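Local coordinates for protein putative tRNA synthase (PDB 3DQQ) that probably phosphorylates 3-oxo-tetronate at its 4-position with ATP, as a four-carbon acid sugar kinase, at residues A[77-82]-A[228-233]; A[102-107]-A[193-198]; A[154-159]-A[165-170]. All coordinates share one frame; numbering follows the deposited sequence.

Contact 1 (A[77-82]-A[228-233])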
ATOM      1  N   CYS A  77      -9.616  15.477 -38.273  1.00 37.00           N
ATOM      2  CA  CYS A  77      -8.395  14.800 -37.888  1.00 36.68           C
ATOM      3  C   CYS A  77      -7.589  14.125 -39.012  1.00 36.35           C
ATOM      4  O   CYS A  77      -8.079  13.283 -39.761  1.00 36.47           O
ATOM      5  CB  CYS A  77      -8.769  13.748 -36.865  1.00 36.69           C
ATOM      6  SG  CYS A  77      -7.375  13.031 -36.101  1.00 39.87           S
ATOM      7  N   GLN A  78      -6.315  14.451 -39.088  1.00 36.34           N
ATOM      8  CA  GLN A  78      -5.458  13.936 -40.168  1.00 35.68           C
ATOM      9  C   GLN A  78      -4.804  12.629 -39.829  1.00 34.72           C
ATOM     10  O   GLN A  78      -4.571  11.846 -40.729  1.00 35.92           O
ATOM     11  CB  GLN A  78      -4.333  14.910 -40.489  1.00 36.57           C
ATOM     12  CG  GLN A  78      -4.786  16.297 -40.857  1.00 38.02           C
ATOM     13  CD  GLN A  78      -5.048  16.385 -42.315  1.00 40.92           C
ATOM     14  OE1 GLN A  78      -6.193  16.112 -42.730  1.00 41.67           O
ATOM     15  NE2 GLN A  78      -3.992  16.768 -43.136  1.00 38.82           N
ATOM     16  N   GLN A  79      -4.473  12.411 -38.566  1.00 32.90           N
ATOM     17  CA  GLN A  79      -3.887  11.162 -38.114  1.00 32.30           C
ATOM     18  C   GLN A  79      -4.437  10.741 -36.771  1.00 31.41           C
ATOM     19  O   GLN A  79      -4.585  11.553 -35.923  1.00 31.13           O
ATOM     20  CB  GLN A  79      -2.402  11.347 -37.964  1.00 32.19           C
ATOM     21  CG  GLN A  79      -1.668  10.173 -37.305  1.00 32.40           C
ATOM     22  CD  GLN A  79      -0.169  10.302 -37.500  1.00 32.63           C
ATOM     23  OE1 GLN A  79       0.490  11.033 -36.787  1.00 33.65           O
ATOM     24  NE2 GLN A  79       0.361   9.638 -38.519  1.00 33.34           N
ATOM     25  N   VAL A  80      -4.679   9.453 -36.551  1.00 31.07           N
ATOM     26  CA  VAL A  80      -5.237   9.014 -35.304  1.00 30.08           C
ATOM     27  C   VAL A  80      -4.186   8.189 -34.625  1.00 31.04           C
ATOM     28  O   VAL A  80      -3.484   7.403 -35.261  1.00 30.97           O
ATOM     29  CB  VAL A  80      -6.499   8.189 -35.516  1.00 29.97           C
ATOM     30  CG1 VAL A  80      -7.000   7.591 -34.189  1.00 26.51           C
ATOM     31  CG2 VAL A  80      -7.597   9.013 -36.227  1.00 25.99           C
ATOM     32  N   TYR A  81      -4.113   8.327 -33.312  1.00 32.06           N
ATOM     33  CA  TYR A  81      -3.068   7.712 -32.524  1.00 32.25           C
ATOM     34  C   TYR A  81      -3.676   7.077 -31.328  1.00 32.46           C
ATOM     35  O   TYR A  81      -4.215   7.765 -30.470  1.00 32.88           O
ATOM     36  CB  TYR A  81      -2.161   8.797 -32.025  1.00 33.25           C
ATOM     37  CG  TYR A  81      -0.896   8.310 -31.406  1.00 34.13           C
ATOM     38  CD1 TYR A  81       0.313   8.603 -31.994  1.00 35.52           C
ATOM     39  CD2 TYR A  81      -0.892   7.606 -30.210  1.00 34.80           C
ATOM     40  CE1 TYR A  81       1.494   8.204 -31.437  1.00 36.64           C
ATOM     41  CE2 TYR A  81       0.287   7.181 -29.647  1.00 35.14           C
ATOM     42  CZ  TYR A  81       1.484   7.488 -30.272  1.00 36.97           C
ATOM     43  OH  TYR A  81       2.701   7.102 -29.762  1.00 38.43           O
ATOM     44  N   PHE A  82      -3.572   5.766 -31.245  1.00 32.43           N
ATOM     45  CA  PHE A  82      -4.119   5.033 -30.134  1.00 32.28           C
ATOM     46  C   PHE A  82      -3.021   4.912 -29.117  1.00 32.23           C
ATOM     47  O   PHE A  82      -2.010   4.296 -29.367  1.00 31.83           O
ATOM     48  CB  PHE A  82      -4.584   3.672 -30.625  1.00 32.37           C
ATOM     49  CG  PHE A  82      -5.061   2.764 -29.552  1.00 32.67           C
ATOM     50  CD1 PHE A  82      -5.679   3.252 -28.414  1.00 33.76           C
ATOM     51  CD2 PHE A  82      -4.934   1.394 -29.702  1.00 32.83           C
ATOM     52  CE1 PHE A  82      -6.136   2.376 -27.405  1.00 32.76           C
ATOM     53  CE2 PHE A  82      -5.402   0.515 -28.722  1.00 33.79           C
ATOM     54  CZ  PHE A  82      -6.017   1.015 -27.567  1.00 32.20           C
ATOM     55  N   MET A 228       6.352  11.695 -29.588  1.00 40.03           N
ATOM     56  CA  MET A 228       7.486  12.608 -29.586  1.00 40.89           C
ATOM     57  C   MET A 228       8.115  12.662 -30.972  1.00 39.42           C
ATOM     58  O   MET A 228       8.412  13.717 -31.494  1.00 39.10           O
ATOM     59  CB  MET A 228       8.505  12.178 -28.525  1.00 40.71           C
ATOM     60  CG  MET A 228       9.740  13.055 -28.511  1.00 42.48           C
ATOM     61  SD  MET A 228      11.194  12.133 -27.924  1.00 50.03           S
ATOM     62  CE  MET A 228      10.702  11.584 -26.249  1.00 45.51           C
ATOM     63  N   GLY A 229       8.281  11.505 -31.584  1.00 38.93           N
ATOM     64  CA  GLY A 229       8.897  11.428 -32.903  1.00 38.36           C
ATOM     65  C   GLY A 229       8.052  12.073 -33.962  1.00 38.26           C
ATOM     66  O   GLY A 229       8.589  12.709 -34.858  1.00 39.76           O
ATOM     67  N   LEU A 230       6.731  11.909 -33.884  1.00 37.17           N
ATOM     68  CA  LEU A 230       5.845  12.542 -34.827  1.00 36.21           C
ATOM     69  C   LEU A 230       5.855  14.027 -34.608  1.00 36.00           C
ATOM     70  O   LEU A 230       5.883  14.765 -35.573  1.00 36.55           O
ATOM     71  CB  LEU A 230       4.436  11.988 -34.750  1.00 34.94           C
ATOM     72  CG  LEU A 230       4.307  10.536 -35.201  1.00 32.73           C
ATOM     73  CD1 LEU A 230       3.041   9.936 -34.619  1.00 29.13           C
ATOM     74  CD2 LEU A 230       4.374  10.374 -36.732  1.00 25.02           C
ATOM     75  N   ALA A 231       5.911  14.480 -33.368  1.00 36.32           N
ATOM     76  CA  ALA A 231       5.906  15.920 -33.101  1.00 37.12           C
ATOM     77  C   ALA A 231       7.106  16.580 -33.724  1.00 37.88           C
ATOM     78  O   ALA A 231       6.983  17.624 -34.322  1.00 38.20           O
ATOM     79  CB  ALA A 231       5.878  16.213 -31.640  1.00 36.29           C
ATOM     80  N   ARG A 232       8.267  15.952 -33.637  1.00 39.18           N
ATOM     81  CA  ARG A 232       9.470  16.552 -34.187  1.00 40.20           C
ATOM     82  C   ARG A 232       9.501  16.611 -35.687  1.00 41.76           C
ATOM     83  O   ARG A 232      10.269  17.396 -36.244  1.00 42.54           O
ATOM     84  CB  ARG A 232      10.698  15.813 -33.715  1.00 40.46           C
ATOM     85  CG  ARG A 232      10.840  15.846 -32.213  1.00 40.44           C
ATOM     86  CD  ARG A 232      12.158  15.395 -31.735  1.00 40.27           C
ATOM     87  NE  ARG A 232      12.150  15.529 -30.301  1.00 41.37           N
ATOM     88  CZ  ARG A 232      12.998  14.943 -29.473  1.00 42.55           C
ATOM     89  NH1 ARG A 232      13.988  14.197 -29.924  1.00 43.99           N
ATOM     90  NH2 ARG A 232      12.853  15.127 -28.172  1.00 42.46           N
ATOM     91  N   GLN A 233       8.698  15.794 -36.365  1.00 43.16           N
ATOM     92  CA  GLN A 233       8.523  16.001 -37.787  1.00 43.94           C
ATOM     93  C   GLN A 233       7.835  17.305 -38.051  1.00 45.22           C
ATOM     94  O   GLN A 233       8.137  17.945 -39.033  1.00 45.97           O
ATOM     95  CB  GLN A 233       7.693  14.916 -38.420  1.00 44.03           C
ATOM     96  CG  GLN A 233       8.512  13.769 -38.832  1.00 44.83           C
ATOM     97  CD  GLN A 233       9.574  14.152 -39.811  1.00 44.72           C
ATOM     98  OE1 GLN A 233       9.286  14.706 -40.878  1.00 45.47           O
ATOM     99  NE2 GLN A 233      10.825  13.851 -39.468  1.00 41.69           N
TER
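Leu230 is the one residue of helix segment 228-233 that touches strand segment 77-82: its CD1 lies between Gln79 and Tyr81, while CD2 meets the Gln79 amide oxygen alone. The apolar part of the contact is the meeting of Leu230 with the tyrosine ring. CD1 of Leu230 lies 3.9 Å from CE1 of Tyr81, at the ring edge and in the ring plane, so the aromatic face is not what the leucine covers. Leu230 CG stands anti to the carbonyl carbon (chi1 -67°), which sends the branch from the helix toward the strand. The backbones stay well apart, with the CA atoms of Gln79 and Leu230 separated by 10.4 Å.

The rest is van der Waals contact between methyl groups and an amide oxygen. Gln79, extended beyond CG, brings OE1 to 3.5 Å from Leu230 CD1 and 3.9 Å from Leu230 CD2, so both methyls pack against the same atom. The amide is held from its other end: NE2 of Gln79 donates to the carbonyl oxygens of Leu214 and Ala217. Tyr81 OH is hydrogen-bonded to Gly223 O, which ties the ring to the turn before the helix.

Strand 79-83 lies between strands 219-222 and 5-9 in the sugar-binding domain. Helix 224-235 follows strand 219-222 and packs across this part of the sheet, beside helix 12-24, whose Phe21 and Leu22 meet Met228 and Ala231.

Contact 2 (A[102-107]-A[193-198]); sequences ALMVAL and GYRYAV
A methionine thioether lies flat against a charged group here: SD of Met104 sits 3.7 Å above the plane of the Arg195 guanidinium, over its centre. The terminal methyl continues over the same group, with CE of Met104 3.7 Å from NH1 of Arg195. Two bends in the arginine, at chi2 (-95°) and chi3 (-102°), fold it back along the methionine, and the two chains run past each other in opposite directions. Val105 adds a looser touch near the guanidinium plane, its CG2 4.4 Å from Arg195 NH2.

Sulfur also reaches the next residue. Met104 SD is 3.8 Å from CE1 of Tyr196 and 5.0 Å from the centre of that ring, a Met-aromatic contact with an oblique approach, 71° off the ring normal. Residues 102-106 end helix 96-106, which lies against the sheet of the sugar-binding domain, while segment 193-198 leads into strand 196-199 after a Schellman motif at Gly193 has closed helix 179-191.

One face of the Tyr196 ring carries the CB of its neighbour Arg195, 3.3 Å above the plane. Asp101 OD1, one helical turn before Val105, forms a salt bridge with Arg195 NH2, probably offsetting the arginine's charge, and a hydrogen bond with Tyr196 OH. The tyrosine hydroxyl has a second hydrogen-bond partner in Gly165 N.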
ATOM      1  N   ALA A 102     -10.695  -2.488 -34.147  1.00 29.52           N
ATOM      2  CA  ALA A 102     -11.922  -1.754 -34.409  1.00 28.70           C
ATOM      3  C   ALA A 102     -11.562  -0.467 -35.140  1.00 28.73           C
ATOM      4  O   ALA A 102     -12.207  -0.115 -36.124  1.00 29.49           O
ATOM      5  CB  ALA A 102     -12.676  -1.476 -33.161  1.00 26.52           C
ATOM      6  N   LEU A 103     -10.527   0.229 -34.682  1.00 28.57           N
ATOM      7  CA  LEU A 103     -10.148   1.508 -35.288  1.00 28.23           C
ATOM      8  C   LEU A 103      -9.730   1.239 -36.724  1.00 27.69           C
ATOM      9  O   LEU A 103     -10.084   1.999 -37.626  1.00 28.44           O
ATOM     10  CB  LEU A 103      -9.010   2.211 -34.501  1.00 28.47           C
ATOM     11  CG  LEU A 103      -9.265   2.672 -33.033  1.00 28.93           C
ATOM     12  CD1 LEU A 103      -7.973   3.123 -32.294  1.00 24.52           C
ATOM     13  CD2 LEU A 103     -10.297   3.779 -32.972  1.00 27.44           C
ATOM     14  N   MET A 104      -9.012   0.156 -36.956  1.00 26.73           N
ATOM     15  CA  MET A 104      -8.559  -0.144 -38.302  1.00 26.58           C
ATOM     16  C   MET A 104      -9.752  -0.309 -39.206  1.00 26.72           C
ATOM     17  O   MET A 104      -9.795   0.225 -40.317  1.00 26.94           O
ATOM     18  CB  MET A 104      -7.665  -1.394 -38.331  1.00 27.22           C
ATOM     19  CG  MET A 104      -6.304  -1.271 -37.561  1.00 25.90           C
ATOM     20  SD  MET A 104      -5.395  -2.867 -37.567  1.00 24.92           S
ATOM     21  CE  MET A 104      -4.976  -2.776 -39.321  1.00 22.36           C
ATOM     22  N   VAL A 105     -10.766  -1.017 -38.738  1.00 27.10           N
ATOM     23  CA  VAL A 105     -11.937  -1.221 -39.580  1.00 26.91           C
ATOM     24  C   VAL A 105     -12.658   0.103 -39.809  1.00 27.73           C
ATOM     25  O   VAL A 105     -13.049   0.369 -40.908  1.00 29.73           O
ATOM     26  CB  VAL A 105     -12.928  -2.258 -38.994  1.00 27.07           C
ATOM     27  CG1 VAL A 105     -14.294  -2.136 -39.703  1.00 25.24           C
ATOM     28  CG2 VAL A 105     -12.377  -3.653 -39.075  1.00 23.83           C
ATOM     29  N   ALA A 106     -12.862   0.930 -38.784  1.00 28.07           N
ATOM     30  CA  ALA A 106     -13.521   2.243 -38.966  1.00 27.91           C
ATOM     31  C   ALA A 106     -12.727   3.154 -39.896  1.00 29.20           C
ATOM     32  O   ALA A 106     -13.315   3.959 -40.570  1.00 29.95           O
ATOM     33  CB  ALA A 106     -13.754   2.915 -37.693  1.00 24.94           C
ATOM     34  N   LEU A 107     -11.401   3.025 -39.957  1.00 30.86           N
ATOM     35  CA  LEU A 107     -10.584   3.891 -40.802  1.00 31.60           C
ATOM     36  C   LEU A 107     -10.282   3.232 -42.151  1.00 33.07           C
ATOM     37  O   LEU A 107      -9.482   3.711 -42.966  1.00 33.29           O
ATOM     38  CB  LEU A 107      -9.298   4.224 -40.075  1.00 31.57           C
ATOM     39  CG  LEU A 107      -9.426   5.286 -38.971  1.00 31.05           C
ATOM     40  CD1 LEU A 107      -8.178   5.225 -38.085  1.00 30.02           C
ATOM     41  CD2 LEU A 107      -9.594   6.655 -39.522  1.00 24.96           C
ATOM     42  N   GLY A 193       1.016 -10.209 -45.627  1.00 42.16           N
ATOM     43  CA  GLY A 193      -0.203 -10.416 -44.823  1.00 41.52           C
ATOM     44  C   GLY A 193      -0.233 -10.109 -43.314  1.00 41.25           C
ATOM     45  O   GLY A 193      -1.211 -10.440 -42.625  1.00 41.45           O
ATOM     46  N   TYR A 194       0.797  -9.484 -42.754  1.00 40.24           N
ATOM     47  CA  TYR A 194       0.668  -9.028 -41.361  1.00 39.18           C
ATOM     48  C   TYR A 194      -0.324  -7.858 -41.265  1.00 37.81           C
ATOM     49  O   TYR A 194      -0.314  -7.014 -42.131  1.00 37.23           O
ATOM     50  CB  TYR A 194       2.015  -8.595 -40.849  1.00 39.39           C
ATOM     51  CG  TYR A 194       2.969  -9.712 -40.718  1.00 39.57           C
ATOM     52  CD1 TYR A 194       3.050 -10.412 -39.537  1.00 41.50           C
ATOM     53  CD2 TYR A 194       3.810 -10.078 -41.762  1.00 40.88           C
ATOM     54  CE1 TYR A 194       3.923 -11.437 -39.387  1.00 39.09           C
ATOM     55  CE2 TYR A 194       4.688 -11.112 -41.622  1.00 38.52           C
ATOM     56  CZ  TYR A 194       4.721 -11.782 -40.429  1.00 38.61           C
ATOM     57  OH  TYR A 194       5.563 -12.809 -40.211  1.00 40.73           O
ATOM     58  N   ARG A 195      -1.202  -7.855 -40.258  1.00 36.88           N
ATOM     59  CA  ARG A 195      -2.008  -6.672 -39.907  1.00 36.51           C
ATOM     60  C   ARG A 195      -1.245  -5.616 -39.139  1.00 35.32           C
ATOM     61  O   ARG A 195      -1.691  -4.478 -39.106  1.00 35.34           O
ATOM     62  CB  ARG A 195      -3.063  -6.986 -38.861  1.00 37.29           C
ATOM     63  CG  ARG A 195      -4.276  -7.648 -39.233  1.00 39.34           C
ATOM     64  CD  ARG A 195      -5.353  -6.701 -39.481  1.00 40.89           C
ATOM     65  NE  ARG A 195      -6.395  -6.479 -38.494  1.00 37.33           N
ATOM     66  CZ  ARG A 195      -7.452  -5.740 -38.870  1.00 42.47           C
ATOM     67  NH1 ARG A 195      -7.527  -5.299 -40.116  1.00 42.27           N
ATOM     68  NH2 ARG A 195      -8.446  -5.412 -38.069  1.00 45.84           N
ATOM     69  N   TYR A 196      -0.259  -6.031 -38.342  1.00 33.31           N
ATOM     70  CA  TYR A 196       0.423  -5.107 -37.461  1.00 33.24           C
ATOM     71  C   TYR A 196       1.920  -5.347 -37.478  1.00 32.59           C
ATOM     72  O   TYR A 196       2.389  -6.437 -37.849  1.00 31.20           O
ATOM     73  CB  TYR A 196      -0.057  -5.219 -36.011  1.00 32.92           C
ATOM     74  CG  TYR A 196      -1.397  -5.865 -35.795  1.00 33.30           C
ATOM     75  CD1 TYR A 196      -2.559  -5.125 -35.800  1.00 30.28           C
ATOM     76  CD2 TYR A 196      -1.499  -7.241 -35.554  1.00 33.60           C
ATOM     77  CE1 TYR A 196      -3.793  -5.734 -35.586  1.00 32.14           C
ATOM     78  CE2 TYR A 196      -2.753  -7.863 -35.352  1.00 32.57           C
ATOM     79  CZ  TYR A 196      -3.895  -7.108 -35.377  1.00 31.85           C
ATOM     80  OH  TYR A 196      -5.123  -7.722 -35.171  1.00 31.86           O
ATOM     81  N   ALA A 197       2.662  -4.333 -37.048  1.00 32.11           N
ATOM     82  CA  ALA A 197       4.121  -4.408 -37.004  1.00 32.58           C
ATOM     83  C   ALA A 197       4.568  -3.761 -35.733  1.00 32.52           C
ATOM     84  O   ALA A 197       4.214  -2.617 -35.494  1.00 33.07           O
ATOM     85  CB  ALA A 197       4.732  -3.687 -38.204  1.00 31.19           C
ATOM     86  N   VAL A 198       5.316  -4.488 -34.911  1.00 33.28           N
ATOM     87  CA  VAL A 198       5.955  -3.918 -33.743  1.00 33.67           C
ATOM     88  C   VAL A 198       7.231  -3.256 -34.203  1.00 34.96           C
ATOM     89  O   VAL A 198       7.957  -3.772 -35.068  1.00 35.25           O
ATOM     90  CB  VAL A 198       6.299  -4.982 -32.686  1.00 33.89           C
ATOM     91  CG1 VAL A 198       7.081  -4.353 -31.484  1.00 32.21           C
ATOM     92  CG2 VAL A 198       5.037  -5.631 -32.171  1.00 33.33           C
TER

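Contact 3 (A[154-159]-A[165-170])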
ATOM      1  N   TYR A 154       7.174 -10.935 -25.381  1.00 35.93           N
ATOM      2  CA  TYR A 154       7.239 -10.848 -26.838  1.00 35.61           C
ATOM      3  C   TYR A 154       5.955 -10.201 -27.415  1.00 36.10           C
ATOM      4  O   TYR A 154       4.866 -10.798 -27.391  1.00 36.63           O
ATOM      5  CB  TYR A 154       7.439 -12.227 -27.400  1.00 34.81           C
ATOM      6  CG  TYR A 154       7.805 -12.249 -28.878  1.00 35.29           C
ATOM      7  CD1 TYR A 154       8.854 -11.512 -29.359  1.00 34.43           C
ATOM      8  CD2 TYR A 154       7.093 -13.029 -29.793  1.00 34.29           C
ATOM      9  CE1 TYR A 154       9.179 -11.536 -30.693  1.00 34.44           C
ATOM     10  CE2 TYR A 154       7.418 -13.034 -31.154  1.00 32.54           C
ATOM     11  CZ  TYR A 154       8.461 -12.298 -31.589  1.00 32.60           C
ATOM     12  OH  TYR A 154       8.823 -12.308 -32.925  1.00 32.38           O
ATOM     13  N   LEU A 155       6.080  -8.968 -27.903  1.00 35.64           N
ATOM     14  CA  LEU A 155       4.922  -8.153 -28.173  1.00 35.31           C
ATOM     15  C   LEU A 155       4.011  -8.765 -29.218  1.00 35.13           C
ATOM     16  O   LEU A 155       2.797  -8.815 -29.043  1.00 34.73           O
ATOM     17  CB  LEU A 155       5.345  -6.738 -28.533  1.00 35.62           C
ATOM     18  CG  LEU A 155       5.748  -5.862 -27.325  1.00 35.63           C
ATOM     19  CD1 LEU A 155       6.655  -4.678 -27.758  1.00 35.62           C
ATOM     20  CD2 LEU A 155       4.519  -5.380 -26.562  1.00 34.54           C
ATOM     21  N   PRO A 156       4.579  -9.318 -30.274  1.00 35.46           N
ATOM     22  CA  PRO A 156       3.708  -9.971 -31.249  1.00 35.59           C
ATOM     23  C   PRO A 156       2.857 -11.117 -30.705  1.00 35.59           C
ATOM     24  O   PRO A 156       1.754 -11.315 -31.186  1.00 35.00           O
ATOM     25  CB  PRO A 156       4.698 -10.514 -32.300  1.00 35.20           C
ATOM     26  CG  PRO A 156       5.893  -9.780 -32.128  1.00 35.28           C
ATOM     27  CD  PRO A 156       5.985  -9.440 -30.666  1.00 36.10           C
ATOM     28  N   ARG A 157       3.382 -11.892 -29.748  1.00 35.98           N
ATOM     29  CA  ARG A 157       2.547 -12.896 -29.067  1.00 36.16           C
ATOM     30  C   ARG A 157       1.521 -12.242 -28.198  1.00 35.58           C
ATOM     31  O   ARG A 157       0.383 -12.640 -28.245  1.00 36.82           O
ATOM     32  CB  ARG A 157       3.343 -13.869 -28.204  1.00 36.60           C
ATOM     33  CG  ARG A 157       3.681 -15.159 -28.907  1.00 37.30           C
ATOM     34  CD  ARG A 157       3.989 -16.257 -27.907  1.00 37.53           C
ATOM     35  NE  ARG A 157       5.115 -15.887 -27.035  1.00 40.79           N
ATOM     36  CZ  ARG A 157       6.402 -15.984 -27.379  1.00 39.34           C
ATOM     37  NH1 ARG A 157       6.760 -16.452 -28.553  1.00 39.48           N
ATOM     38  NH2 ARG A 157       7.342 -15.596 -26.541  1.00 39.62           N
ATOM     39  N   LEU A 158       1.920 -11.252 -27.406  1.00 35.03           N
ATOM     40  CA  LEU A 158       0.981 -10.531 -26.551  1.00 34.88           C
ATOM     41  C   LEU A 158      -0.131  -9.956 -27.387  1.00 35.00           C
ATOM     42  O   LEU A 158      -1.298  -9.975 -26.950  1.00 34.65           O
ATOM     43  CB  LEU A 158       1.659  -9.375 -25.819  1.00 34.65           C
ATOM     44  CG  LEU A 158       2.601  -9.777 -24.691  1.00 35.53           C
ATOM     45  CD1 LEU A 158       3.319  -8.574 -24.126  1.00 34.47           C
ATOM     46  CD2 LEU A 158       1.844 -10.500 -23.623  1.00 31.59           C
ATOM     47  N   MET A 159       0.223  -9.446 -28.583  1.00 34.68           N
ATOM     48  CA  MET A 159      -0.785  -8.842 -29.462  1.00 34.87           C
ATOM     49  C   MET A 159      -1.680  -9.869 -30.129  1.00 34.90           C
ATOM     50  O   MET A 159      -2.895  -9.720 -30.143  1.00 34.61           O
ATOM     51  CB  MET A 159      -0.187  -7.923 -30.512  1.00 34.34           C
ATOM     52  CG  MET A 159      -1.241  -7.197 -31.355  1.00 34.63           C
ATOM     53  SD  MET A 159      -2.213  -5.888 -30.531  1.00 32.69           S
ATOM     54  CE  MET A 159      -3.103  -5.130 -31.897  1.00 33.46           C
ATOM     55  N   GLY A 165      -5.288 -10.493 -36.138  1.00 36.54           N
ATOM     56  CA  GLY A 165      -4.350 -10.757 -37.222  1.00 36.39           C
ATOM     57  C   GLY A 165      -2.970 -11.185 -36.774  1.00 35.91           C
ATOM     58  O   GLY A 165      -2.701 -11.421 -35.597  1.00 34.35           O
ATOM     59  N   ARG A 166      -2.080 -11.237 -37.747  1.00 36.43           N
ATOM     60  CA  ARG A 166      -0.689 -11.574 -37.517  1.00 37.60           C
ATOM     61  C   ARG A 166       0.131 -10.341 -37.366  1.00 36.43           C
ATOM     62  O   ARG A 166      -0.079  -9.345 -38.072  1.00 36.96           O
ATOM     63  CB  ARG A 166      -0.152 -12.371 -38.671  1.00 36.88           C
ATOM     64  CG  ARG A 166      -0.848 -13.672 -38.751  1.00 40.10           C
ATOM     65  CD  ARG A 166      -0.072 -14.648 -39.617  1.00 44.36           C
ATOM     66  NE  ARG A 166       0.000 -14.161 -40.997  1.00 50.98           N
ATOM     67  CZ  ARG A 166       1.113 -13.950 -41.707  1.00 51.36           C
ATOM     68  NH1 ARG A 166       2.346 -14.178 -41.189  1.00 50.17           N
ATOM     69  NH2 ARG A 166       0.959 -13.483 -42.957  1.00 49.97           N
ATOM     70  N   CYS A 167       1.103 -10.442 -36.484  1.00 35.69           N
ATOM     71  CA  CYS A 167       1.911  -9.327 -36.070  1.00 35.05           C
ATOM     72  C   CYS A 167       3.397  -9.516 -36.360  1.00 34.26           C
ATOM     73  O   CYS A 167       3.942 -10.486 -35.986  1.00 34.60           O
ATOM     74  CB  CYS A 167       1.732  -9.193 -34.580  1.00 35.27           C
ATOM     75  SG  CYS A 167       2.568  -7.779 -33.929  1.00 37.88           S
ATOM     76  N   GLY A 168       4.038  -8.555 -36.999  1.00 34.22           N
ATOM     77  CA  GLY A 168       5.441  -8.639 -37.414  1.00 33.67           C
ATOM     78  C   GLY A 168       6.329  -7.777 -36.563  1.00 33.23           C
ATOM     79  O   GLY A 168       5.894  -7.287 -35.567  1.00 34.67           O
ATOM     80  N   VAL A 169       7.585  -7.621 -36.948  1.00 33.63           N
ATOM     81  CA  VAL A 169       8.582  -6.849 -36.199  1.00 33.82           C
ATOM     82  C   VAL A 169       9.473  -6.056 -37.155  1.00 34.41           C
ATOM     83  O   VAL A 169       9.817  -6.549 -38.180  1.00 35.09           O
ATOM     84  CB  VAL A 169       9.484  -7.744 -35.303  1.00 33.10           C
ATOM     85  CG1 VAL A 169      10.509  -6.884 -34.564  1.00 31.96           C
ATOM     86  CG2 VAL A 169       8.649  -8.528 -34.297  1.00 31.48           C
ATOM     87  N   ILE A 170       9.784  -4.798 -36.848  1.00 35.62           N
ATOM     88  CA  ILE A 170      10.842  -4.061 -37.529  1.00 35.58           C
ATOM     89  C   ILE A 170      11.953  -3.908 -36.504  1.00 36.00           C
ATOM     90  O   ILE A 170      11.821  -3.188 -35.554  1.00 37.18           O
ATOM     91  CB  ILE A 170      10.398  -2.662 -38.008  1.00 35.72           C
ATOM     92  CG1 ILE A 170       9.171  -2.760 -38.905  1.00 36.17           C
ATOM     93  CG2 ILE A 170      11.526  -1.944 -38.757  1.00 35.42           C
ATOM     94  CD1 ILE A 170       9.404  -3.408 -40.184  1.00 35.99           C
TER
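Cys167 and Pro156 bury the most surface across this contact, and they meet where the backbones come nearest, with their CA atoms 5.2 Å apart. SG of Cys167 is 3.6 Å from CA of Pro156 and 3.8 Å from its CB, so the sulfur rests against the root of the pyrrolidine ring. It gets there by standing anti to the backbone N (chi1 -176°). Met159, one turn further on, borders the sulfur more loosely through its CB, 4.4 Å from Cys167 SG.

Val169, two residues along the strand and on the same side as Cys167, takes the outer part of the proline ring. Its CG2 approaches CG of Pro156 to 3.7 Å, the two side chains crossing at about a right angle. The same methyl lies 4.0 Å from OH of Tyr154, and the intervening Gly168 brings no side chain to the interface. Pro156 CD lies over the ring centre of Tyr154, the N-cap residue, 3.6 Å above its plane, a CH-pi type of packing. The proline is thus flanked by the tyrosine ring and by the strand side chains, while the tyrosine hydroxyl reaches Val169 directly.

Polar ties lie around this apolar patch. Cys167 N donates to the carboxylate of Glu160, at the end of the helix, and Gly168 and Ile170 bond to strand 196-199.

The axes of the short segments 155-159 and 167-170 run nearly antiparallel, at 157°, and approach to 8.0 Å. This is a compact helix-loop-strand unit: helix 155-160 turns back through a short connection and packs mainly through its first turn on the outermost strand of the sheet in the sugar-binding domain.

All three contacts lie in the sugar-binding N-terminal domain and are nested along the chain: contact 3 within the loop closed by contact 2, and contact 2 within that of contact 1. The centres of contacts 1 and 2 lie about 17 Å apart, those of contacts 2 and 3 about 12 Å, those of contacts 1 and 3 about 22 Å. Contacts 1 and 2 meet where Phe82 CB packs 3.8 Å from Leu103 CD1, joining strand 79-83 to the helix that follows it. Contacts 2 and 3 lie on neighbouring parallel strands, 196-199 and 167-170, joined by backbone hydrogen bonds. Together they follow the domain's sheet from interior to outer strand, away from the probable ATP-binding residues.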